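Local structure of carboxyvinyl-carboxyphosphonate phosphorylmutase (Bacillus anthracis, 4IQD) at residues V72-V77 against A107-E112; V94-G99 against A119-E124. The protein is an alpha/beta-barrel protein of the phosphoenolpyruvate phosphomutase family. All coordinates share one frame; numbering follows the deposited sequence.

Contact 1: residues V72-V77 against A107-E112; sequences VTSTEV and ARTAVE
Ser74 points its side chain at Glu112 and lays its hydroxymethyl group against one end of the carboxylate. Its OG donates a 2.7 Å hydrogen bond to Glu112 OE1, taken on the syn side, the side of the other carboxylate oxygen. With chi1 at 75°, OG stands between the backbone N and the carbonyl carbon of Ser74, which turns it across the gap between helices 74-88 and 103-115. A second grip comes from a water that donates to Ser74 OG at 2.7 Å and lies 3.2 Å from Thr109 OG1. The CB of Ser74 also packs 3.6 Å from Thr109 OG1, an atom whose main hydrogen-bond partner is Asn105 O. A residue as small as serine suits this spot, where the CA atoms of Ser74 and Thr109 come within 6.0 Å.

The other carboxylate oxygen looks back to its own helix: Glu112 OE2 forms a 2.9 Å salt bridge with Arg108 NH1, one turn earlier. Glutamate thus has reach enough, its chain extended beyond CG, to serve both helices. Thr75 OG1 comes obliquely to the Arg108 guanidinium, 3.8 Å from NH1, at the exposed margin.

Just ahead, Thr73 is the N-cap of helix 74-88 and forms a capping box with Glu76: Thr73 N donates to Glu76 OE1 at 165°, while the return bond, Glu76 N to Thr73 OG1, is weak. The contact therefore joins two neighbouring outer helices of the barrel by polar groups near the surface, and the arginine and serine together would be expected to favour a charged Glu112 carboxylate.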
ATOM      1  N   VAL A  72      -3.470  -8.073 -13.252  1.00 27.62           N
ATOM      2  CA  VAL A  72      -2.145  -7.900 -12.687  1.00 24.20           C
ATOM      3  C   VAL A  72      -1.273  -9.049 -13.151  1.00 25.13           C
ATOM      4  O   VAL A  72      -1.780 -10.090 -13.569  1.00 26.02           O
ATOM      5  CB  VAL A  72      -2.170  -7.856 -11.152  1.00 25.32           C
ATOM      6  CG1 VAL A  72      -2.878  -6.600 -10.672  1.00 25.73           C
ATOM      7  CG2 VAL A  72      -2.828  -9.105 -10.598  1.00 20.71           C
ATOM      8  N   THR A  73       0.040  -8.853 -13.088  1.00 26.02           N
ATOM      9  CA  THR A  73       0.984  -9.854 -13.562  1.00 25.69           C
ATOM     10  C   THR A  73       1.636 -10.584 -12.399  1.00 22.92           C
ATOM     11  O   THR A  73       1.620 -10.105 -11.268  1.00 18.99           O
ATOM     12  CB  THR A  73       2.082  -9.220 -14.419  1.00 26.63           C
ATOM     13  OG1 THR A  73       2.940  -8.437 -13.585  1.00 27.76           O
ATOM     14  CG2 THR A  73       1.476  -8.337 -15.493  1.00 27.34           C
ATOM     15  N   SER A  74       2.208 -11.747 -12.688  1.00 25.73           N
ATOM     16  CA  SER A  74       2.864 -12.553 -11.672  1.00 27.45           C
ATOM     17  C   SER A  74       4.027 -11.787 -11.062  1.00 25.56           C
ATOM     18  O   SER A  74       4.318 -11.932  -9.879  1.00 27.14           O
ATOM     19  CB  SER A  74       3.376 -13.862 -12.270  1.00 30.08           C
ATOM     20  OG  SER A  74       4.535 -13.639 -13.055  1.00 33.77           O
ATOM     21  N   THR A  75       4.678 -10.968 -11.882  1.00 27.58           N
ATOM     22  CA  THR A  75       5.816 -10.163 -11.444  1.00 27.71           C
ATOM     23  C   THR A  75       5.412  -9.170 -10.356  1.00 31.39           C
ATOM     24  O   THR A  75       6.126  -8.989  -9.369  1.00 26.13           O
ATOM     25  CB  THR A  75       6.439  -9.387 -12.622  1.00 28.60           C
ATOM     26  OG1 THR A  75       6.851 -10.307 -13.639  1.00 27.53           O
ATOM     27  CG2 THR A  75       7.646  -8.580 -12.158  1.00 31.38           C
ATOM     28  N   GLU A  76       4.261  -8.531 -10.547  1.00 31.13           N
ATOM     29  CA  GLU A  76       3.740  -7.561  -9.591  1.00 26.15           C
ATOM     30  C   GLU A  76       3.400  -8.220  -8.265  1.00 23.21           C
ATOM     31  O   GLU A  76       3.751  -7.715  -7.200  1.00 24.06           O
ATOM     32  CB  GLU A  76       2.489  -6.886 -10.150  1.00 29.88           C
ATOM     33  CG  GLU A  76       2.752  -5.957 -11.319  1.00 35.41           C
ATOM     34  CD  GLU A  76       1.478  -5.510 -12.003  1.00 37.08           C
ATOM     35  OE1 GLU A  76       0.604  -6.366 -12.243  1.00 37.53           O
ATOM     36  OE2 GLU A  76       1.347  -4.304 -12.300  1.00 39.53           O
ATOM     37  N   VAL A  77       2.703  -9.349  -8.339  1.00 22.72           N
ATOM     38  CA  VAL A  77       2.280 -10.069  -7.146  1.00 20.39           C
ATOM     39  C   VAL A  77       3.484 -10.591  -6.370  1.00 24.57           C
ATOM     40  O   VAL A  77       3.505 -10.557  -5.139  1.00 25.21           O
ATOM     41  CB  VAL A  77       1.348 -11.238  -7.505  1.00 22.00           C
ATOM     42  CG1 VAL A  77       0.879 -11.953  -6.250  1.00 22.32           C
ATOM     43  CG2 VAL A  77       0.161 -10.732  -8.308  1.00 19.81           C
ATOM     44  N   ALA A 107       4.681 -22.543 -13.999  1.00 25.18           N
ATOM     45  CA  ALA A 107       6.043 -22.932 -13.660  1.00 27.29           C
ATOM     46  C   ALA A 107       6.906 -21.729 -13.288  1.00 26.03           C
ATOM     47  O   ALA A 107       7.698 -21.799 -12.352  1.00 25.49           O
ATOM     48  CB  ALA A 107       6.674 -23.703 -14.810  1.00 30.02           C
ATOM     49  N   ARG A 108       6.756 -20.632 -14.026  1.00 24.56           N
ATOM     50  CA  ARG A 108       7.537 -19.424 -13.767  1.00 26.87           C
ATOM     51  C   ARG A 108       7.036 -18.693 -12.525  1.00 24.52           C
ATOM     52  O   ARG A 108       7.824 -18.154 -11.748  1.00 23.14           O
ATOM     53  CB  ARG A 108       7.521 -18.487 -14.981  1.00 27.29           C
ATOM     54  CG  ARG A 108       7.776 -17.026 -14.636  1.00 30.57           C
ATOM     55  CD  ARG A 108       8.829 -16.398 -15.532  1.00 36.52           C
ATOM     56  NE  ARG A 108       9.186 -15.053 -15.086  1.00 41.38           N
ATOM     57  CZ  ARG A 108       8.947 -13.942 -15.776  1.00 43.99           C
ATOM     58  NH1 ARG A 108       9.309 -12.765 -15.282  1.00 48.18           N
ATOM     59  NH2 ARG A 108       8.354 -14.004 -16.961  1.00 41.99           N
ATOM     60  N   THR A 109       5.720 -18.676 -12.351  1.00 27.07           N
ATOM     61  CA  THR A 109       5.115 -18.091 -11.167  1.00 26.07           C
ATOM     62  C   THR A 109       5.670 -18.764  -9.917  1.00 27.21           C
ATOM     63  O   THR A 109       5.992 -18.099  -8.935  1.00 27.61           O
ATOM     64  CB  THR A 109       3.582 -18.225 -11.205  1.00 24.44           C
ATOM     65  OG1 THR A 109       3.067 -17.434 -12.281  1.00 23.65           O
ATOM     66  CG2 THR A 109       2.966 -17.749  -9.901  1.00 27.59           C
ATOM     67  N   ALA A 110       5.806 -20.086  -9.979  1.00 27.50           N
ATOM     68  CA  ALA A 110       6.332 -20.867  -8.866  1.00 27.25           C
ATOM     69  C   ALA A 110       7.760 -20.471  -8.517  1.00 28.95           C
ATOM     70  O   ALA A 110       8.112 -20.376  -7.344  1.00 33.86           O
ATOM     71  CB  ALA A 110       6.255 -22.356  -9.174  1.00 29.23           C
ATOM     72  N   VAL A 111       8.584 -20.244  -9.533  1.00 29.17           N
ATOM     73  CA  VAL A 111       9.970 -19.856  -9.301  1.00 26.85           C
ATOM     74  C   VAL A 111      10.040 -18.476  -8.674  1.00 23.45           C
ATOM     75  O   VAL A 111      10.791 -18.253  -7.727  1.00 29.16           O
ATOM     76  CB  VAL A 111      10.780 -19.832 -10.602  1.00 31.53           C
ATOM     77  CG1 VAL A 111      12.232 -19.502 -10.309  1.00 36.08           C
ATOM     78  CG2 VAL A 111      10.673 -21.160 -11.314  1.00 32.32           C
ATOM     79  N   GLU A 112       9.253 -17.551  -9.212  1.00 23.22           N
ATOM     80  CA  GLU A 112       9.236 -16.176  -8.728  1.00 25.54           C
ATOM     81  C   GLU A 112       8.817 -16.098  -7.269  1.00 26.64           C
ATOM     82  O   GLU A 112       9.319 -15.267  -6.517  1.00 34.02           O
ATOM     83  CB  GLU A 112       8.303 -15.317  -9.579  1.00 29.42           C
ATOM     84  CG  GLU A 112       8.783 -15.082 -10.998  1.00 34.53           C
ATOM     85  CD  GLU A 112       7.779 -14.299 -11.818  1.00 37.94           C
ATOM     86  OE1 GLU A 112       6.568 -14.421 -11.541  1.00 36.85           O
ATOM     87  OE2 GLU A 112       8.200 -13.559 -12.732  1.00 41.04           O
TER
HETATM   88  O   HOH W   1       4.713 -15.894 -14.489  1.00 33.95           O

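Contact 2: residues V94-G99 against A119-E124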
ATOM      1  N   VAL A  94       0.367 -16.927  -0.727  1.00 20.13           N
ATOM      2  CA  VAL A  94       0.022 -16.001  -1.789  1.00 18.26           C
ATOM      3  C   VAL A  94      -1.010 -16.583  -2.740  1.00 19.83           C
ATOM      4  O   VAL A  94      -0.814 -17.650  -3.312  1.00 22.86           O
ATOM      5  CB  VAL A  94       1.265 -15.600  -2.588  1.00 19.41           C
ATOM      6  CG1 VAL A  94       0.873 -14.748  -3.781  1.00 18.98           C
ATOM      7  CG2 VAL A  94       2.244 -14.867  -1.691  1.00 20.89           C
ATOM      8  N   ASP A  95      -2.113 -15.864  -2.894  1.00 18.85           N
ATOM      9  CA  ASP A  95      -3.122 -16.201  -3.881  1.00 17.14           C
ATOM     10  C   ASP A  95      -2.565 -15.929  -5.270  1.00 18.73           C
ATOM     11  O   ASP A  95      -2.409 -14.775  -5.669  1.00 18.86           O
ATOM     12  CB  ASP A  95      -4.379 -15.363  -3.641  1.00 19.02           C
ATOM     13  CG  ASP A  95      -5.447 -15.580  -4.701  1.00 28.99           C
ATOM     14  OD1 ASP A  95      -5.387 -16.597  -5.425  1.00 34.17           O
ATOM     15  OD2 ASP A  95      -6.361 -14.734  -4.802  1.00 31.72           O
ATOM     16  N   ILE A  96      -2.269 -16.990  -6.012  1.00 17.41           N
ATOM     17  CA  ILE A  96      -1.754 -16.826  -7.365  1.00 20.60           C
ATOM     18  C   ILE A  96      -2.807 -17.089  -8.443  1.00 24.40           C
ATOM     19  O   ILE A  96      -2.467 -17.380  -9.588  1.00 24.22           O
ATOM     20  CB  ILE A  96      -0.513 -17.710  -7.617  1.00 21.70           C
ATOM     21  CG1 ILE A  96      -0.879 -19.193  -7.563  1.00 22.98           C
ATOM     22  CG2 ILE A  96       0.576 -17.386  -6.604  1.00 22.12           C
ATOM     23  CD1 ILE A  96       0.162 -20.094  -8.187  1.00 23.14           C
ATOM     24  N   ASP A  97      -4.078 -16.959  -8.076  1.00 25.39           N
ATOM     25  CA  ASP A  97      -5.186 -17.220  -8.996  1.00 25.52           C
ATOM     26  C   ASP A  97      -5.061 -18.590  -9.659  1.00 24.34           C
ATOM     27  O   ASP A  97      -5.124 -19.618  -8.989  1.00 27.84           O
ATOM     28  CB  ASP A  97      -5.292 -16.121 -10.060  1.00 32.94           C
ATOM     29  CG  ASP A  97      -5.627 -14.765  -9.470  1.00 40.80           C
ATOM     30  OD1 ASP A  97      -6.252 -14.720  -8.391  1.00 42.81           O
ATOM     31  OD2 ASP A  97      -5.270 -13.740 -10.092  1.00 45.35           O
ATOM     32  N   THR A  98      -4.866 -18.600 -10.973  1.00 20.88           N
ATOM     33  CA  THR A  98      -4.735 -19.849 -11.713  1.00 20.84           C
ATOM     34  C   THR A  98      -3.317 -20.074 -12.240  1.00 23.59           C
ATOM     35  O   THR A  98      -3.080 -20.982 -13.036  1.00 23.66           O
ATOM     36  CB  THR A  98      -5.726 -19.907 -12.888  1.00 25.81           C
ATOM     37  OG1 THR A  98      -5.320 -18.983 -13.903  1.00 28.18           O
ATOM     38  CG2 THR A  98      -7.127 -19.551 -12.418  1.00 24.62           C
ATOM     39  N   GLY A  99      -2.376 -19.246 -11.795  1.00 21.75           N
ATOM     40  CA  GLY A  99      -0.989 -19.388 -12.197  1.00 22.44           C
ATOM     41  C   GLY A  99      -0.590 -18.431 -13.300  1.00 23.80           C
ATOM     42  O   GLY A  99       0.516 -18.516 -13.833  1.00 24.69           O
ATOM     43  N   ALA A 119       6.238 -18.797   1.271  1.00 24.90           N
ATOM     44  CA  ALA A 119       6.127 -20.102   1.915  1.00 23.63           C
ATOM     45  C   ALA A 119       5.108 -21.023   1.244  1.00 22.53           C
ATOM     46  O   ALA A 119       5.303 -22.235   1.205  1.00 20.61           O
ATOM     47  CB  ALA A 119       5.794 -19.935   3.387  1.00 24.80           C
ATOM     48  N   ALA A 120       4.028 -20.445   0.721  1.00 23.59           N
ATOM     49  CA  ALA A 120       2.940 -21.223   0.128  1.00 22.72           C
ATOM     50  C   ALA A 120       2.173 -20.429  -0.923  1.00 23.87           C
ATOM     51  O   ALA A 120       2.159 -19.202  -0.896  1.00 24.32           O
ATOM     52  CB  ALA A 120       1.987 -21.705   1.209  1.00 23.34           C
ATOM     53  N   VAL A 121       1.528 -21.138  -1.846  1.00 23.86           N
ATOM     54  CA  VAL A 121       0.717 -20.497  -2.875  1.00 17.82           C
ATOM     55  C   VAL A 121      -0.652 -21.144  -2.999  1.00 19.90           C
ATOM     56  O   VAL A 121      -0.803 -22.351  -2.801  1.00 17.97           O
ATOM     57  CB  VAL A 121       1.402 -20.530  -4.257  1.00 22.07           C
ATOM     58  CG1 VAL A 121       2.594 -19.579  -4.288  1.00 22.44           C
ATOM     59  CG2 VAL A 121       1.818 -21.953  -4.620  1.00 18.31           C
ATOM     60  N   GLN A 122      -1.646 -20.326  -3.329  1.00 21.68           N
ATOM     61  CA  GLN A 122      -3.006 -20.801  -3.530  1.00 18.79           C
ATOM     62  C   GLN A 122      -3.388 -20.704  -4.993  1.00 21.64           C
ATOM     63  O   GLN A 122      -3.411 -19.619  -5.567  1.00 23.23           O
ATOM     64  CB  GLN A 122      -3.991 -19.986  -2.701  1.00 18.26           C
ATOM     65  CG  GLN A 122      -5.438 -20.205  -3.097  1.00 19.97           C
ATOM     66  CD  GLN A 122      -6.343 -19.080  -2.642  1.00 21.21           C
ATOM     67  OE1 GLN A 122      -6.322 -18.682  -1.478  1.00 25.35           O
ATOM     68  NE2 GLN A 122      -7.141 -18.556  -3.562  1.00 17.80           N
ATOM     69  N   ILE A 123      -3.696 -21.849  -5.587  1.00 23.69           N
ATOM     70  CA  ILE A 123      -4.076 -21.910  -6.989  1.00 21.66           C
ATOM     71  C   ILE A 123      -5.486 -22.483  -7.094  1.00 21.47           C
ATOM     72  O   ILE A 123      -5.874 -23.338  -6.300  1.00 21.72           O
ATOM     73  CB  ILE A 123      -3.066 -22.752  -7.800  1.00 22.61           C
ATOM     74  CG1 ILE A 123      -3.335 -22.648  -9.300  1.00 27.17           C
ATOM     75  CG2 ILE A 123      -3.077 -24.204  -7.355  1.00 18.54           C
ATOM     76  CD1 ILE A 123      -2.399 -23.495 -10.125  1.00 28.42           C
ATOM     77  N   GLU A 124      -6.258 -21.997  -8.063  1.00 22.80           N
ATOM     78  CA  GLU A 124      -7.673 -22.344  -8.156  1.00 23.44           C
ATOM     79  C   GLU A 124      -8.062 -22.970  -9.491  1.00 24.63           C
ATOM     80  O   GLU A 124      -7.360 -22.817 -10.490  1.00 25.17           O
ATOM     81  CB  GLU A 124      -8.536 -21.109  -7.890  1.00 30.47           C
ATOM     82  CG  GLU A 124      -8.421 -20.024  -8.944  1.00 36.86           C
ATOM     83  CD  GLU A 124      -9.007 -18.702  -8.481  1.00 45.70           C
ATOM     84  OE1 GLU A 124      -9.513 -17.939  -9.330  1.00 50.07           O
ATOM     85  OE2 GLU A 124      -8.959 -18.422  -7.265  1.00 47.02           O
TER
HETATM   86  O   HOH W   2      -6.411 -18.993  -6.055  1.00 32.56           O
HETATM   87  O   HOH W   3      -8.174 -16.406  -6.107  1.00 43.48           O
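Asp95 sits beside Gln122 of the neighbouring parallel strand, both side chains on one face of the sheet, and its own can be followed outward from CB. CB leads to a CG anti to the backbone N (chi1 176°), which lays the carboxylate over the Gln122 amide, the planes 28° apart and CG 3.6 Å from Gln122 NE2. OD1 accepts from Asp97 N at 3.0 Å, met from above the carboxylate plane, which makes an Asx turn where the strand ends. One water links OD1 to Gln122 NE2 and Glu124 OE2; another joins OD2 to the same Glu124 oxygen. OD2 also has a weak bond from Gly57 N.

Strands 92-95 and 120-124 belong to a beta-alpha-beta unit of the barrel, and Asp95, at the C-terminal end of its strand, lines the pyruvic acid pocket. Gln122 OE1 is held by Tyr54 OH, another pocket residue.

Val94 N bonds Ala120 O and Gln122 N bonds Val94 O; past the strand end Ile96 N donates to Gln122 O at 2.9 Å, and Glu124 N to Asp97 O at 2.8 Å. Val121 is on the other face, where branched Ile96, from the turn, packs on it (CG2 to CG1, 3.8 Å) and on Met113 of helix 103-115.

How the contacts relate
Followed from the N terminus, the chain enters helix 74-88 at 72-77, turns into strand 92-95 with its following turn, climbs helix 103-115 and returns as strand 120-124. Contact 1 closes the loop from 72-77 to 107-112, contact 2 the one from 94-99 to 119-124; their segments alternate, so the two loops cross. One ties neighbouring helices on the outside of the barrel, the other adjacent strands within it, their centres about 10 Å apart. They also touch directly: Val77 of helix 74-88 packs on Val94 of the strand, and Thr109 of helix 103-115 meets the turn that follows it, its OG1 probably hydrogen-bonding Gly99 O at 3.2 Å.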